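PDB 4F1J: thrombospondin related anonymous protein from Plasmodium falciparum, which probably mediates adhesion of the parasite to host cells, here represented by its magnesium-binding von Willebrand factor type A domain. Local coordinates for residues A[35-40]-A[73-78]; A[48-53]-A[98-103]. All blocks are in the same frame, centred on the assembly; numbering follows the deposited sequence. Where two conformers were deposited one is given.

Interaction 1: A[35-40]-A[73-78]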
# COMPACT_ATOMS: atom_id res chain seq x y z
N LYS A 35 5.65 3.31 -10.39
CA LYS A 35 4.51 3.45 -11.28
C LYS A 35 3.23 3.74 -10.49
O LYS A 35 2.38 4.48 -10.93
CB LYS A 35 4.35 2.21 -12.17
CG LYS A 35 3.31 2.40 -13.28
CD LYS A 35 3.51 1.48 -14.43
CE LYS A 35 2.43 1.72 -15.51
NZ LYS A 35 2.60 0.85 -16.71
N LEU A 36 3.08 3.16 -9.30
CA LEU A 36 1.90 3.42 -8.48
C LEU A 36 1.85 4.91 -8.14
O LEU A 36 0.81 5.58 -8.33
CB LEU A 36 1.98 2.57 -7.21
CG LEU A 36 0.86 2.72 -6.16
CD1 LEU A 36 0.90 1.46 -5.30
CD2 LEU A 36 0.90 3.97 -5.25
N ILE A 37 2.99 5.43 -7.70
CA ILE A 37 3.12 6.85 -7.35
C ILE A 37 2.85 7.74 -8.55
O ILE A 37 2.23 8.79 -8.42
CB ILE A 37 4.47 7.12 -6.68
CG1 ILE A 37 4.44 6.51 -5.27
CG2 ILE A 37 4.81 8.65 -6.67
CD1 ILE A 37 5.78 6.35 -4.60
N GLN A 38 3.24 7.27 -9.73
CA GLN A 38 2.89 8.02 -10.95
C GLN A 38 1.38 8.12 -11.24
O GLN A 38 0.97 8.96 -12.04
CB GLN A 38 3.60 7.42 -12.15
CG GLN A 38 5.06 7.68 -12.10
CD GLN A 38 5.80 7.02 -13.23
OE1 GLN A 38 5.50 5.89 -13.61
NE2 GLN A 38 6.78 7.73 -13.78
N GLN A 39 0.55 7.28 -10.59
CA GLN A 39 -0.88 7.34 -10.74
C GLN A 39 -1.53 8.38 -9.85
O GLN A 39 -2.73 8.54 -9.90
CB GLN A 39 -1.53 5.99 -10.41
CG GLN A 39 -0.93 4.77 -11.16
CD GLN A 39 -0.81 5.00 -12.65
OE1 GLN A 39 -1.81 5.31 -13.33
NE2 GLN A 39 0.40 4.85 -13.18
N LEU A 40 -0.74 9.04 -9.01
CA LEU A 40 -1.27 9.94 -7.97
C LEU A 40 -0.97 11.38 -8.28
O LEU A 40 0.18 11.73 -8.57
CB LEU A 40 -0.61 9.63 -6.63
CG LEU A 40 -0.55 8.16 -6.19
CD1 LEU A 40 0.23 8.05 -4.88
CD2 LEU A 40 -1.94 7.60 -6.06
N GLU A 73 8.19 13.89 -7.85
CA GLU A 73 9.64 13.73 -8.09
C GLU A 73 10.43 13.40 -6.82
O GLU A 73 11.30 12.54 -6.84
CB GLU A 73 10.21 14.98 -8.76
CG GLU A 73 9.68 15.17 -10.19
N LYS A 74 10.11 14.07 -5.71
CA LYS A 74 10.77 13.80 -4.45
C LYS A 74 10.41 12.40 -3.90
O LYS A 74 11.28 11.71 -3.37
CB LYS A 74 10.49 14.91 -3.44
CG LYS A 74 11.18 16.23 -3.83
CD LYS A 74 10.80 17.39 -2.91
CE LYS A 74 11.65 18.63 -3.21
NZ LYS A 74 11.69 19.55 -2.03
N ALA A 75 9.16 12.00 -4.05
CA ALA A 75 8.72 10.68 -3.60
C ALA A 75 9.43 9.58 -4.39
O ALA A 75 9.88 8.59 -3.82
CB ALA A 75 7.20 10.55 -3.74
N LEU A 76 9.58 9.80 -5.68
CA LEU A 76 10.21 8.80 -6.56
C LEU A 76 11.70 8.60 -6.27
O LEU A 76 12.19 7.47 -6.37
CB LEU A 76 9.98 9.16 -8.04
CG LEU A 76 8.55 9.00 -8.54
CD1 LEU A 76 8.35 9.51 -9.98
CD2 LEU A 76 8.07 7.56 -8.40
N ILE A 77 12.42 9.67 -5.91
CA ILE A 77 13.82 9.57 -5.42
C ILE A 77 13.93 8.63 -4.22
O ILE A 77 14.85 7.79 -4.13
CB ILE A 77 14.36 10.95 -4.92
CG1 ILE A 77 14.77 11.83 -6.10
CG2 ILE A 77 15.54 10.78 -3.95
CD1 ILE A 77 15.09 13.25 -5.68
N ILE A 78 13.00 8.78 -3.27
CA ILE A 78 13.05 7.97 -2.08
C ILE A 78 12.73 6.52 -2.40
O ILE A 78 13.39 5.60 -1.89
CB ILE A 78 12.13 8.52 -0.97
CG1 ILE A 78 12.63 9.88 -0.49
CG2 ILE A 78 12.00 7.51 0.20
CD1 ILE A 78 11.60 10.67 0.28
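The carboxamide of Gln38 is the flat group at the solvent side of this contact, but the closest approach to the other helix is made by the methylene beneath it: CG lies 4.3 Å from Leu76 CD1, with the amide just beyond. The second flat group, the amide of Gln39, turns back within its own segment. Its NE2 reaches Lys35 O at 3.0 Å with the carbonyl oxygen nearly in the amide plane, while the donor sits tilted from the plane of the carbonyl itself. The bond ties the Gln39 amide back to the backbone of Lys35.

Contact between the helices is otherwise aliphatic and centres on Ile37. Its CG2 branch, anti to the backbone N, meets Leu76 CD2 at 3.8 Å and Ala75 CB at 4.2 Å, and Ile37 CB is 4.0 Å from the same CD2. Ile37 and Leu76 do not meet end to end; the two chains run antiparallel past one another, Leu76 CD2 lying against the branch point of Ile37. In this Rossmann-like von Willebrand factor A domain, the pairing joins helix 22-38, packed on one face of the central sheet, to the short helix 72-80 that follows the antiparallel edge strand. At the border of the contact, Lys72 NZ donates a hydrogen bond to Gln38 O, a polar link between the two helices.

Interaction 2: A[48-53]-A[98-103]. With SO4 (sulfate ion), chain F.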
# COMPACT_ATOMS: atom_id res chain seq x y z
N HIS A 48 -1.79 13.25 -0.46
CA HIS A 48 -0.59 13.28 0.34
C HIS A 48 -0.22 11.82 0.60
O HIS A 48 -1.01 11.06 1.19
CB HIS A 48 -0.80 13.94 1.70
CG HIS A 48 -1.10 15.42 1.65
ND1 HIS A 48 -0.96 16.23 2.75
CD2 HIS A 48 -1.56 16.22 0.65
CE1 HIS A 48 -1.30 17.47 2.43
NE2 HIS A 48 -1.67 17.49 1.17
N LEU A 49 1.00 11.45 0.21
CA LEU A 49 1.53 10.11 0.37
C LEU A 49 2.28 9.90 1.67
O LEU A 49 3.06 10.74 2.11
CB LEU A 49 2.50 9.81 -0.79
CG LEU A 49 3.13 8.42 -0.83
CD1 LEU A 49 2.09 7.36 -1.17
CD2 LEU A 49 4.27 8.49 -1.87
N TYR A 50 2.05 8.72 2.25
CA TYR A 50 2.89 8.15 3.31
C TYR A 50 3.37 6.82 2.76
O TYR A 50 2.66 6.17 2.00
CB TYR A 50 2.06 7.90 4.56
CG TYR A 50 2.68 6.92 5.56
CD1 TYR A 50 2.47 5.53 5.44
CD2 TYR A 50 3.48 7.39 6.60
CE1 TYR A 50 3.02 4.65 6.38
CE2 TYR A 50 4.06 6.50 7.52
CZ TYR A 50 3.82 5.14 7.39
OH TYR A 50 4.39 4.28 8.33
N ALA A 51 4.57 6.43 3.13
CA ALA A 51 5.07 5.12 2.70
C ALA A 51 5.86 4.47 3.80
O ALA A 51 6.67 5.11 4.47
CB ALA A 51 5.93 5.22 1.41
N ASN A 52 5.60 3.19 4.00
CA ASN A 52 6.50 2.35 4.79
C ASN A 52 6.82 1.07 4.06
O ASN A 52 6.15 0.72 3.09
CB ASN A 52 6.04 2.11 6.25
CG ASN A 52 4.84 1.18 6.41
OD1 ASN A 52 4.66 0.20 5.68
ND2 ASN A 52 4.02 1.46 7.44
N ILE A 53 7.91 0.44 4.49
CA ILE A 53 8.19 -0.94 4.09
C ILE A 53 7.95 -1.81 5.31
O ILE A 53 8.08 -1.33 6.45
CB ILE A 53 9.60 -1.11 3.55
CG1 ILE A 53 10.64 -0.60 4.55
CG2 ILE A 53 9.74 -0.36 2.20
CD1 ILE A 53 12.10 -0.84 4.12
N LEU A 98 0.15 -1.81 9.55
CA LEU A 98 -1.21 -1.25 9.76
C LEU A 98 -1.28 -0.47 11.08
O LEU A 98 -1.94 0.59 11.17
CB LEU A 98 -2.24 -2.38 9.74
CG LEU A 98 -2.48 -3.10 8.42
CD1 LEU A 98 -3.31 -4.39 8.67
CD2 LEU A 98 -3.16 -2.17 7.39
N LEU A 99 -0.62 -0.98 12.11
CA LEU A 99 -0.50 -0.27 13.38
C LEU A 99 0.09 1.15 13.21
O LEU A 99 -0.35 2.10 13.84
CB LEU A 99 0.33 -1.07 14.38
CG LEU A 99 0.65 -0.39 15.73
CD1 LEU A 99 -0.61 0.02 16.46
CD2 LEU A 99 1.47 -1.36 16.55
N GLN A 100 1.08 1.30 12.34
CA GLN A 100 1.70 2.63 12.14
C GLN A 100 0.69 3.59 11.55
O GLN A 100 0.68 4.78 11.91
CB GLN A 100 2.93 2.55 11.26
CG GLN A 100 4.03 1.62 11.80
CD GLN A 100 4.27 1.76 13.29
OE1 GLN A 100 4.58 2.86 13.79
NE2 GLN A 100 4.09 0.67 14.03
N VAL A 101 -0.16 3.09 10.65
CA VAL A 101 -1.24 3.92 10.10
C VAL A 101 -2.20 4.35 11.22
O VAL A 101 -2.55 5.52 11.33
CB VAL A 101 -1.99 3.21 9.01
CG1 VAL A 101 -3.20 4.05 8.57
CG2 VAL A 101 -1.04 2.95 7.81
N ARG A 102 -2.61 3.40 12.05
CA ARG A 102 -3.52 3.72 13.14
C ARG A 102 -2.89 4.71 14.11
O ARG A 102 -3.60 5.49 14.70
CB ARG A 102 -3.98 2.44 13.85
CG ARG A 102 -5.10 2.62 14.89
CD ARG A 102 -5.71 1.27 15.27
NE ARG A 102 -4.74 0.40 15.91
CZ ARG A 102 -4.57 0.28 17.22
NH1 ARG A 102 -5.29 1.01 18.06
NH2 ARG A 102 -3.67 -0.57 17.71
N LYS A 103 -1.56 4.69 14.27
CA LYS A 103 -0.89 5.67 15.15
C LYS A 103 -1.00 7.08 14.56
O LYS A 103 -1.21 8.04 15.31
CB LYS A 103 0.58 5.28 15.40
CG LYS A 103 0.76 4.15 16.37
CD LYS A 103 2.20 3.67 16.37
S SO4 F . -8.17 2.90 18.16
O1 SO4 F . -8.55 2.58 16.79
O2 SO4 F . -6.92 3.66 18.18
O3 SO4 F . -9.21 3.70 18.80
O4 SO4 F . -8.04 1.66 18.92
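Strand 48-53 and helix 98-103 keep their backbones well apart, with Asn52 CA 8.8 Å from Gln100 CA and Tyr50 CA 9.0 Å from Val101 CA, so side chains alone bridge the gap. From the helix, Gln100 CB pushes toward the ends of two strand side chains, lying 3.7 Å from Tyr50 OH and 4.1 Å from Asn52 ND2.

Those two polar ends are joined to each other: Asn52 ND2 donates to Tyr50 OH over 3.0 Å, arriving at the edge of the phenol ring and in its plane. Tyr50 CG stands anti to the backbone N (chi1 161°), which leans the ring along the strand and brings OH beside the Asn52 amide and close to Gln100 CB. The bond gives a buried amide hydrogen an acceptor and restrains the rotation of both groups. Beyond CB, Gln100 bends sharply (chi2 -42°) and leaves the contact, its NE2 binding Asp96 O one turn back. Tyr50 also meets the ring of His104 on the same helix.

Farther round the helix, Arg102 turns to the surface, where NH1 makes a weak hydrogen bond to O2 of a sulfate, probably from the crystallisation liquor, and lies 3.0 Å from sulfate O4. Its NE forms a salt bridge with Glu135, and Arg142 also binds the anion. Such helix-on-sheet packing is that of the Rossmann-like von Willebrand factor A fold; the Gln100 side chain lies about 9 Å from that of Ser95, which with Asp131 binds a magnesium ion.

In the fold
Strand 47-54 connects the two contacts, serving one with each of its faces. Leu49 points to the side of interaction 1, where its CD2 lies 3.8 Å from Ile37 CD1 and 4.0 Å from Ala75 CB; Tyr50 and Asn52 point to the opposite side and build interaction 2. The two centres are 16 Å apart. Interaction 1 is partly buried, helix against helix, and purely aliphatic at its middle, with polar groups at its margin. Interaction 2 lies deeper, helix against sheet, and sets a polar tyrosine-asparagine pair against a methylene. It is also the one nearer a magnesium ion, whereas interaction 1 lies away from the metal sites.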